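Side-chain contacts in ULam111 (Flavobacterium sp., PDB 5WUT), which probably hydrolyses beta-1,3-glycosidic bonds of laminarin, as a family 16 glycoside hydrolase with a beta-jelly-roll fold: residues I85-K90 and P99-L104; T134-T139 and Y182-T187; Y163-T168 and M172-D177. One frame throughout, in Å; residues are numbered along the deposited sequence.

Interaction 1: residues I85-K90 and P99-L104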
# COMPACT_ATOMS: atom_id res chain seq x y z
N ILE A 85 7.20 -14.18 -3.77
CA ILE A 85 8.43 -14.12 -2.99
C ILE A 85 8.30 -12.95 -2.01
O ILE A 85 8.02 -11.84 -2.42
CB ILE A 85 9.65 -13.97 -3.91
CG1 ILE A 85 9.86 -15.24 -4.74
CG2 ILE A 85 10.89 -13.63 -3.09
CD1 ILE A 85 10.79 -15.06 -5.90
N GLU A 86 8.47 -13.22 -0.72
CA GLU A 86 8.20 -12.22 0.32
C GLU A 86 9.31 -12.13 1.35
O GLU A 86 9.78 -13.17 1.84
CB GLU A 86 6.87 -12.55 1.02
CG GLU A 86 6.46 -11.61 2.16
CD GLU A 86 5.20 -12.12 2.86
OE1 GLU A 86 4.08 -11.90 2.34
OE2 GLU A 86 5.32 -12.77 3.92
N ALA A 87 9.72 -10.91 1.68
CA ALA A 87 10.68 -10.68 2.76
C ALA A 87 10.06 -9.80 3.82
O ALA A 87 9.25 -8.93 3.52
CB ALA A 87 11.97 -10.04 2.23
N ARG A 88 10.43 -10.04 5.07
CA ARG A 88 10.00 -9.20 6.17
C ARG A 88 11.24 -8.55 6.74
O ARG A 88 12.20 -9.25 7.09
CB ARG A 88 9.26 -10.03 7.23
CG ARG A 88 8.80 -9.22 8.42
CD ARG A 88 7.90 -10.03 9.34
NE ARG A 88 7.35 -9.17 10.38
CZ ARG A 88 7.85 -9.06 11.61
NH1 ARG A 88 8.91 -9.75 11.97
NH2 ARG A 88 7.27 -8.25 12.48
N ALA A 89 11.27 -7.22 6.79
CA ALA A 89 12.50 -6.55 7.16
C ALA A 89 12.28 -5.21 7.84
O ALA A 89 11.22 -4.60 7.71
CB ALA A 89 13.39 -6.36 5.93
N LYS A 90 13.30 -4.78 8.57
CA LYS A 90 13.31 -3.48 9.26
C LYS A 90 14.49 -2.66 8.74
O LYS A 90 15.60 -3.19 8.61
CB LYS A 90 13.39 -3.70 10.78
CG LYS A 90 13.47 -2.43 11.61
CD LYS A 90 13.44 -2.77 13.10
CE LYS A 90 13.26 -1.53 13.96
NZ LYS A 90 14.33 -0.52 13.78
N PRO A 99 19.96 0.13 1.95
CA PRO A 99 19.63 -1.28 2.09
C PRO A 99 18.85 -1.80 0.89
O PRO A 99 18.09 -1.05 0.27
CB PRO A 99 18.76 -1.30 3.35
CG PRO A 99 18.02 0.00 3.27
CD PRO A 99 19.10 0.97 2.79
N ALA A 100 19.05 -3.08 0.57
CA ALA A 100 18.34 -3.66 -0.56
C ALA A 100 18.12 -5.16 -0.40
O ALA A 100 18.95 -5.87 0.14
CB ALA A 100 19.09 -3.39 -1.84
N PHE A 101 16.97 -5.62 -0.89
CA PHE A 101 16.70 -7.04 -1.11
C PHE A 101 16.23 -7.17 -2.55
O PHE A 101 15.28 -6.50 -2.96
CB PHE A 101 15.64 -7.56 -0.12
CG PHE A 101 15.03 -8.89 -0.52
CD1 PHE A 101 15.82 -10.01 -0.65
CD2 PHE A 101 13.66 -9.00 -0.77
CE1 PHE A 101 15.27 -11.24 -1.02
CE2 PHE A 101 13.10 -10.23 -1.15
CZ PHE A 101 13.92 -11.34 -1.27
N TRP A 102 16.91 -7.99 -3.33
CA TRP A 102 16.71 -7.97 -4.77
C TRP A 102 17.15 -9.27 -5.40
O TRP A 102 17.56 -10.20 -4.69
CB TRP A 102 17.46 -6.75 -5.37
CG TRP A 102 18.93 -6.60 -5.01
CD1 TRP A 102 19.46 -6.41 -3.77
CD2 TRP A 102 20.03 -6.56 -5.93
NE1 TRP A 102 20.85 -6.27 -3.86
CE2 TRP A 102 21.21 -6.36 -5.18
CE3 TRP A 102 20.12 -6.69 -7.33
CZ2 TRP A 102 22.47 -6.29 -5.77
CZ3 TRP A 102 21.38 -6.61 -7.92
CH2 TRP A 102 22.54 -6.41 -7.13
N MET A 103 16.98 -9.39 -6.72
CA MET A 103 17.30 -10.63 -7.43
C MET A 103 18.02 -10.39 -8.75
O MET A 103 17.80 -9.37 -9.39
CB MET A 103 16.02 -11.44 -7.70
CG MET A 103 15.26 -11.79 -6.44
SD MET A 103 13.82 -12.81 -6.74
CE MET A 103 14.58 -14.42 -6.93
N LEU A 104 18.88 -11.33 -9.13
CA LEU A 104 19.59 -11.29 -10.41
C LEU A 104 19.40 -12.56 -11.20
O LEU A 104 19.24 -13.64 -10.63
CB LEU A 104 21.09 -11.05 -10.18
CG LEU A 104 21.46 -9.60 -9.90
CD1 LEU A 104 22.91 -9.52 -9.39
CD2 LEU A 104 21.30 -8.79 -11.18
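Ile85 and Ala87 of strand 83-90 meet Phe101 and Met103 of strand 97-105 between the two facing sheets of the jelly roll. The segment axes run nearly antiparallel, at 164°, and 9.4 Å apart, so the contact is made by side chains and not by backbone pairing. Ile85 divides its reach at CB. The short branch, CG2, stands opposite the backbone N and approaches the rim of the Phe101 ring near its plane, Ile85 CG2 lying 4.2 Å from Phe101 CZ. The long branch starts out through CG1 beside the backbone N and continues almost fully extended (chi2 165°), which carries CD1 away from the ring and toward Met103. There the two side chains come tip to tip: Ile85 CD1 lies 3.9 Å from Met103 SD and is almost as near to the methyl CE, because the bend at the last torsion of the methionine (chi3 79°) sets sulfur and methyl side by side against it. Two residues on, Ala87 CB fits obliquely against the same phenylalanine, 3.6 Å from both Phe101 CD2 and CE2. Around this set, Phe202 touches Ile85 and Met103, while Leu122 and Ile231 pack on Phe101. Glu86, between them in sequence, points away from the contact, and its OE2 is hydrogen-bonded to Tyr230 OH. All four residues that touch are buried, and each brings only hydrocarbon or thioether to the contact. The cohesion is therefore dispersive and hydrophobic, fixed by the fit of shapes and not by directed polar bonds.

Interaction 2: residues T134-T139 and Y182-T187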
# COMPACT_ATOMS: atom_id res chain seq x y z
N THR A 134 10.54 0.23 -6.26
CA THR A 134 10.42 -1.11 -6.83
C THR A 134 10.73 -0.99 -8.30
O THR A 134 10.14 -0.13 -8.97
CB THR A 134 9.02 -1.71 -6.62
OG1 THR A 134 8.04 -0.80 -7.13
CG2 THR A 134 8.77 -1.93 -5.14
N SER A 135 11.65 -1.81 -8.81
CA SER A 135 12.23 -1.59 -10.13
C SER A 135 12.65 -2.87 -10.83
O SER A 135 12.84 -3.91 -10.20
CB SER A 135 13.47 -0.69 -10.06
OG SER A 135 13.31 0.38 -9.15
N LEU A 136 12.83 -2.73 -12.14
CA LEU A 136 13.43 -3.76 -13.00
C LEU A 136 14.60 -3.15 -13.75
O LEU A 136 14.54 -1.99 -14.13
CB LEU A 136 12.44 -4.32 -14.02
CG LEU A 136 11.24 -5.14 -13.55
CD1 LEU A 136 11.59 -6.20 -12.51
CD2 LEU A 136 10.16 -4.22 -13.05
N HIS A 137 15.66 -3.93 -13.96
CA HIS A 137 16.75 -3.54 -14.85
C HIS A 137 16.92 -4.63 -15.89
O HIS A 137 16.95 -5.83 -15.55
CB HIS A 137 18.06 -3.33 -14.09
CG HIS A 137 17.98 -2.25 -13.08
ND1 HIS A 137 18.45 -0.98 -13.31
CD2 HIS A 137 17.45 -2.24 -11.83
CE1 HIS A 137 18.23 -0.23 -12.24
NE2 HIS A 137 17.62 -0.97 -11.33
N THR A 138 16.97 -4.23 -17.15
CA THR A 138 17.07 -5.14 -18.29
C THR A 138 17.91 -4.47 -19.37
O THR A 138 18.24 -3.30 -19.25
CB THR A 138 15.69 -5.46 -18.87
OG1 THR A 138 15.13 -4.25 -19.39
CG2 THR A 138 14.74 -6.00 -17.82
N THR A 139 18.18 -5.18 -20.46
CA THR A 139 18.83 -4.52 -21.59
C THR A 139 17.99 -3.34 -22.10
O THR A 139 18.53 -2.27 -22.41
CB THR A 139 19.10 -5.50 -22.73
OG1 THR A 139 20.21 -6.33 -22.36
CG2 THR A 139 19.45 -4.77 -24.03
N TYR A 182 3.04 -1.64 -7.78
CA TYR A 182 3.65 -1.50 -9.10
C TYR A 182 3.51 -2.80 -9.89
O TYR A 182 3.67 -3.89 -9.33
CB TYR A 182 5.14 -1.12 -8.98
CG TYR A 182 5.91 -1.06 -10.28
CD1 TYR A 182 5.45 -0.29 -11.36
CD2 TYR A 182 7.11 -1.74 -10.43
CE1 TYR A 182 6.16 -0.25 -12.56
CE2 TYR A 182 7.82 -1.69 -11.62
CZ TYR A 182 7.35 -0.95 -12.67
OH TYR A 182 8.06 -0.93 -13.85
N THR A 183 3.21 -2.67 -11.18
CA THR A 183 3.10 -3.83 -12.06
C THR A 183 3.88 -3.59 -13.34
O THR A 183 3.77 -2.53 -13.96
CB THR A 183 1.63 -4.13 -12.42
OG1 THR A 183 0.90 -4.47 -11.24
CG2 THR A 183 1.55 -5.27 -13.42
N PHE A 184 4.70 -4.56 -13.73
CA PHE A 184 5.39 -4.52 -15.02
C PHE A 184 4.87 -5.69 -15.84
O PHE A 184 4.98 -6.85 -15.43
CB PHE A 184 6.91 -4.58 -14.83
CG PHE A 184 7.70 -4.54 -16.11
CD1 PHE A 184 7.60 -3.46 -16.97
CD2 PHE A 184 8.58 -5.57 -16.43
CE1 PHE A 184 8.34 -3.41 -18.15
CE2 PHE A 184 9.33 -5.53 -17.61
CZ PHE A 184 9.21 -4.45 -18.46
N ASN A 185 4.25 -5.36 -16.96
CA ASN A 185 3.65 -6.36 -17.83
C ASN A 185 3.75 -5.90 -19.27
O ASN A 185 2.76 -5.44 -19.85
CB ASN A 185 2.19 -6.61 -17.44
CG ASN A 185 1.54 -7.72 -18.25
OD1 ASN A 185 2.09 -8.19 -19.25
ND2 ASN A 185 0.35 -8.14 -17.83
N PRO A 186 4.94 -6.01 -19.85
CA PRO A 186 5.08 -5.59 -21.25
C PRO A 186 4.44 -6.59 -22.22
O PRO A 186 4.50 -7.79 -21.99
CB PRO A 186 6.59 -5.54 -21.44
CG PRO A 186 7.14 -6.52 -20.43
CD PRO A 186 6.22 -6.41 -19.25
N THR A 187 3.86 -6.08 -23.30
CA THR A 187 3.18 -6.94 -24.26
C THR A 187 4.22 -7.63 -25.14
O THR A 187 4.01 -8.74 -25.61
CB THR A 187 2.19 -6.15 -25.12
OG1 THR A 187 2.87 -5.03 -25.71
CG2 THR A 187 1.03 -5.64 -24.27
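Near one margin of the jelly-roll sandwich, Thr134 and Leu136 of strand 131-137 face Tyr182 and Phe184 of strand 179-184 across the interface between the two sheets. The segment axes run nearly parallel, at 18°, with 8.3 Å between them. Leu136 is the centre of the contact, and its CD2 methyl does most of the work. This methyl sits at the edge of the Tyr182 ring, near the ring plane, 3.7 Å from Tyr182 CE2, and it lies an equal 3.7 Å from Phe184 CB, with the Phe184 ring oblique to it. Both aromatic side chains carry CG opposite the amide N (chi1 175° in Tyr182, -180° in Phe184), leaning so that the one methyl meets the edge of the first and the base of the second. Leu136 CG adds a further touch, 3.9 Å from Phe184 CD2. At the other end, the side chains of Thr134 and Tyr182 pass alongside, pointing opposite ways. The hydroxyl OG1 of Thr134 rests 3.5 Å from Tyr182 CB, a van der Waals contact and not a bond. Pro186, just beyond the strand, lays its CD 3.5 Å above the Phe184 ring, over the ring centre. Phe174, from the neighbouring strand in the Tyr182 sheet, touches Thr134 and Leu136, and its ring meets that of Tyr182. Tyr182 and Phe184 remain partly exposed while Thr134 and Leu136 are buried, a gradation that fits the outer part of a beta sandwich such as this concanavalin-like jelly roll.

Interaction 3: residues Y163-T168 and M172-D177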
# COMPACT_ATOMS: atom_id res chain seq x y z
N TYR A 163 7.87 -6.91 1.96
CA TYR A 163 8.24 -6.54 0.61
C TYR A 163 8.13 -7.77 -0.24
O TYR A 163 8.75 -8.77 0.10
CB TYR A 163 9.66 -5.97 0.57
CG TYR A 163 9.89 -4.80 1.50
CD1 TYR A 163 10.17 -4.98 2.85
CD2 TYR A 163 9.86 -3.49 1.01
CE1 TYR A 163 10.38 -3.89 3.69
CE2 TYR A 163 10.08 -2.41 1.84
CZ TYR A 163 10.34 -2.61 3.18
OH TYR A 163 10.56 -1.51 4.01
N ALA A 164 7.34 -7.74 -1.32
CA ALA A 164 7.10 -8.97 -2.06
C ALA A 164 6.91 -8.74 -3.55
O ALA A 164 6.63 -7.63 -4.00
CB ALA A 164 5.87 -9.69 -1.49
N ILE A 165 7.07 -9.82 -4.32
CA ILE A 165 6.69 -9.83 -5.73
C ILE A 165 5.82 -11.04 -6.02
O ILE A 165 5.95 -12.08 -5.37
CB ILE A 165 7.90 -9.86 -6.68
CG1 ILE A 165 8.83 -11.03 -6.36
CG2 ILE A 165 8.65 -8.55 -6.60
CD1 ILE A 165 9.94 -11.23 -7.40
N ASP A 166 4.92 -10.90 -6.98
CA ASP A 166 4.27 -12.05 -7.59
C ASP A 166 4.76 -12.09 -9.01
O ASP A 166 4.48 -11.19 -9.81
CB ASP A 166 2.74 -11.97 -7.51
CG ASP A 166 2.08 -13.31 -7.83
OD1 ASP A 166 2.75 -14.36 -7.72
OD2 ASP A 166 0.88 -13.33 -8.15
N TRP A 167 5.52 -13.12 -9.32
CA TRP A 167 6.29 -13.22 -10.55
C TRP A 167 5.76 -14.38 -11.37
O TRP A 167 5.77 -15.53 -10.92
CB TRP A 167 7.76 -13.40 -10.18
CG TRP A 167 8.73 -13.78 -11.28
CD1 TRP A 167 8.59 -13.62 -12.63
CD2 TRP A 167 10.00 -14.39 -11.07
NE1 TRP A 167 9.71 -14.10 -13.28
CE2 TRP A 167 10.59 -14.58 -12.35
CE3 TRP A 167 10.70 -14.80 -9.93
CZ2 TRP A 167 11.84 -15.16 -12.51
CZ3 TRP A 167 11.94 -15.37 -10.10
CH2 TRP A 167 12.50 -15.55 -11.37
N THR A 168 5.27 -14.07 -12.57
CA THR A 168 4.82 -15.11 -13.50
C THR A 168 5.45 -14.91 -14.87
O THR A 168 6.21 -13.97 -15.07
CB THR A 168 3.28 -15.12 -13.67
OG1 THR A 168 2.89 -13.94 -14.38
CG2 THR A 168 2.58 -15.15 -12.33
N MET A 172 5.08 -9.00 -13.56
CA MET A 172 5.75 -8.84 -12.29
C MET A 172 4.98 -7.84 -11.44
O MET A 172 4.93 -6.65 -11.78
CB MET A 172 7.18 -8.34 -12.52
CG MET A 172 8.10 -8.47 -11.32
SD MET A 172 8.72 -10.16 -11.16
CE MET A 172 9.81 -10.29 -12.57
N ASP A 173 4.36 -8.33 -10.37
CA ASP A 173 3.63 -7.47 -9.42
C ASP A 173 4.49 -7.24 -8.18
O ASP A 173 5.10 -8.19 -7.68
CB ASP A 173 2.32 -8.11 -8.97
CG ASP A 173 1.23 -8.10 -10.02
OD1 ASP A 173 0.38 -9.02 -9.97
OD2 ASP A 173 1.16 -7.20 -10.87
N PHE A 174 4.51 -6.01 -7.67
CA PHE A 174 5.27 -5.68 -6.47
C PHE A 174 4.33 -5.25 -5.35
O PHE A 174 3.41 -4.45 -5.59
CB PHE A 174 6.27 -4.55 -6.75
CG PHE A 174 7.35 -4.89 -7.75
CD1 PHE A 174 7.08 -4.95 -9.11
CD2 PHE A 174 8.67 -5.09 -7.33
CE1 PHE A 174 8.10 -5.24 -10.04
CE2 PHE A 174 9.68 -5.37 -8.24
CZ PHE A 174 9.39 -5.45 -9.59
N PHE A 175 4.55 -5.76 -4.14
CA PHE A 175 3.70 -5.48 -2.99
C PHE A 175 4.48 -4.98 -1.80
O PHE A 175 5.55 -5.50 -1.47
CB PHE A 175 2.92 -6.73 -2.55
CG PHE A 175 2.13 -7.40 -3.64
CD1 PHE A 175 2.75 -8.25 -4.54
CD2 PHE A 175 0.76 -7.22 -3.74
CE1 PHE A 175 2.03 -8.87 -5.54
CE2 PHE A 175 0.03 -7.84 -4.72
CZ PHE A 175 0.66 -8.67 -5.63
N VAL A 176 3.96 -3.96 -1.13
CA VAL A 176 4.48 -3.58 0.16
C VAL A 176 3.35 -3.67 1.16
O VAL A 176 2.27 -3.14 0.92
CB VAL A 176 5.09 -2.17 0.14
CG1 VAL A 176 5.67 -1.81 1.51
CG2 VAL A 176 6.18 -2.10 -0.92
N ASP A 177 3.59 -4.39 2.26
CA ASP A 177 2.56 -4.65 3.26
C ASP A 177 1.27 -5.13 2.60
O ASP A 177 0.17 -4.71 2.97
CB ASP A 177 2.31 -3.41 4.13
CG ASP A 177 3.52 -3.04 4.97
OD1 ASP A 177 4.31 -3.93 5.32
OD2 ASP A 177 3.68 -1.86 5.29
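Trp167 and Met172 both swing CG opposite the backbone N (chi1 169° and -165°), and two further bends fold the methionine back over the indole. Met172 SD then lies 3.5 Å from Trp167 CB, and the methyl CE sits over one face of the five-membered ring, 3.5 Å from Trp167 CD1: a CH-pi contact with an oblique Met-aromatic one. On the same side, Ile165 CG2 covers a face of the Phe174 ring, 3.5 Å from Phe174 CD2. Four backbone hydrogen bonds join the strands, two in the Ala164-Phe175 pair and two between Asp166 and Asp173, the straightest from Asp173 N to Asp166 O (2.9 Å, N-H...O 178°). Asp173 OD1, 4.7 Å from Asp166 OD2, forms a salt bridge with Lys171, which probably offsets the like charge; OD2 is hydrogen-bonded to Thr183 OG1. With an alanine in place of Trp167, the Met172 methyl would probably lose its aromatic face, Phe200 and Tyr82 their packing, and the Tyr196 carbonyl its bond from NE1. Strand 83-90 flanks 161-167 and strand 179-184 flanks 172-176; Ile165 and Phe174 pack on strand 118-123 of the facing sheet, while on the other side Phe175 packs on Arg152 of the second subunit.

Interactions 1 and 2 each join the facing sheets, with centres about 17 Å apart, whereas interaction 3 lies within one sheet and connects them. Strand 161-167 pairs with 83-90 of interaction 1, and strand 172-176 pairs with 179-184 of interaction 2. Interaction 1 lies near the centre of the chain and is wholly buried and apolar. Interaction 2 is further out and only partly buried, and admits a threonine hydroxyl and a tyrosine among its hydrocarbon. Interaction 3, also buried, is the one of the three with hydrogen bonds between its segments; its two sides differ, one apolar and aromatic, the other mixing Asp166 and Asp173 with Ala164 and Phe175.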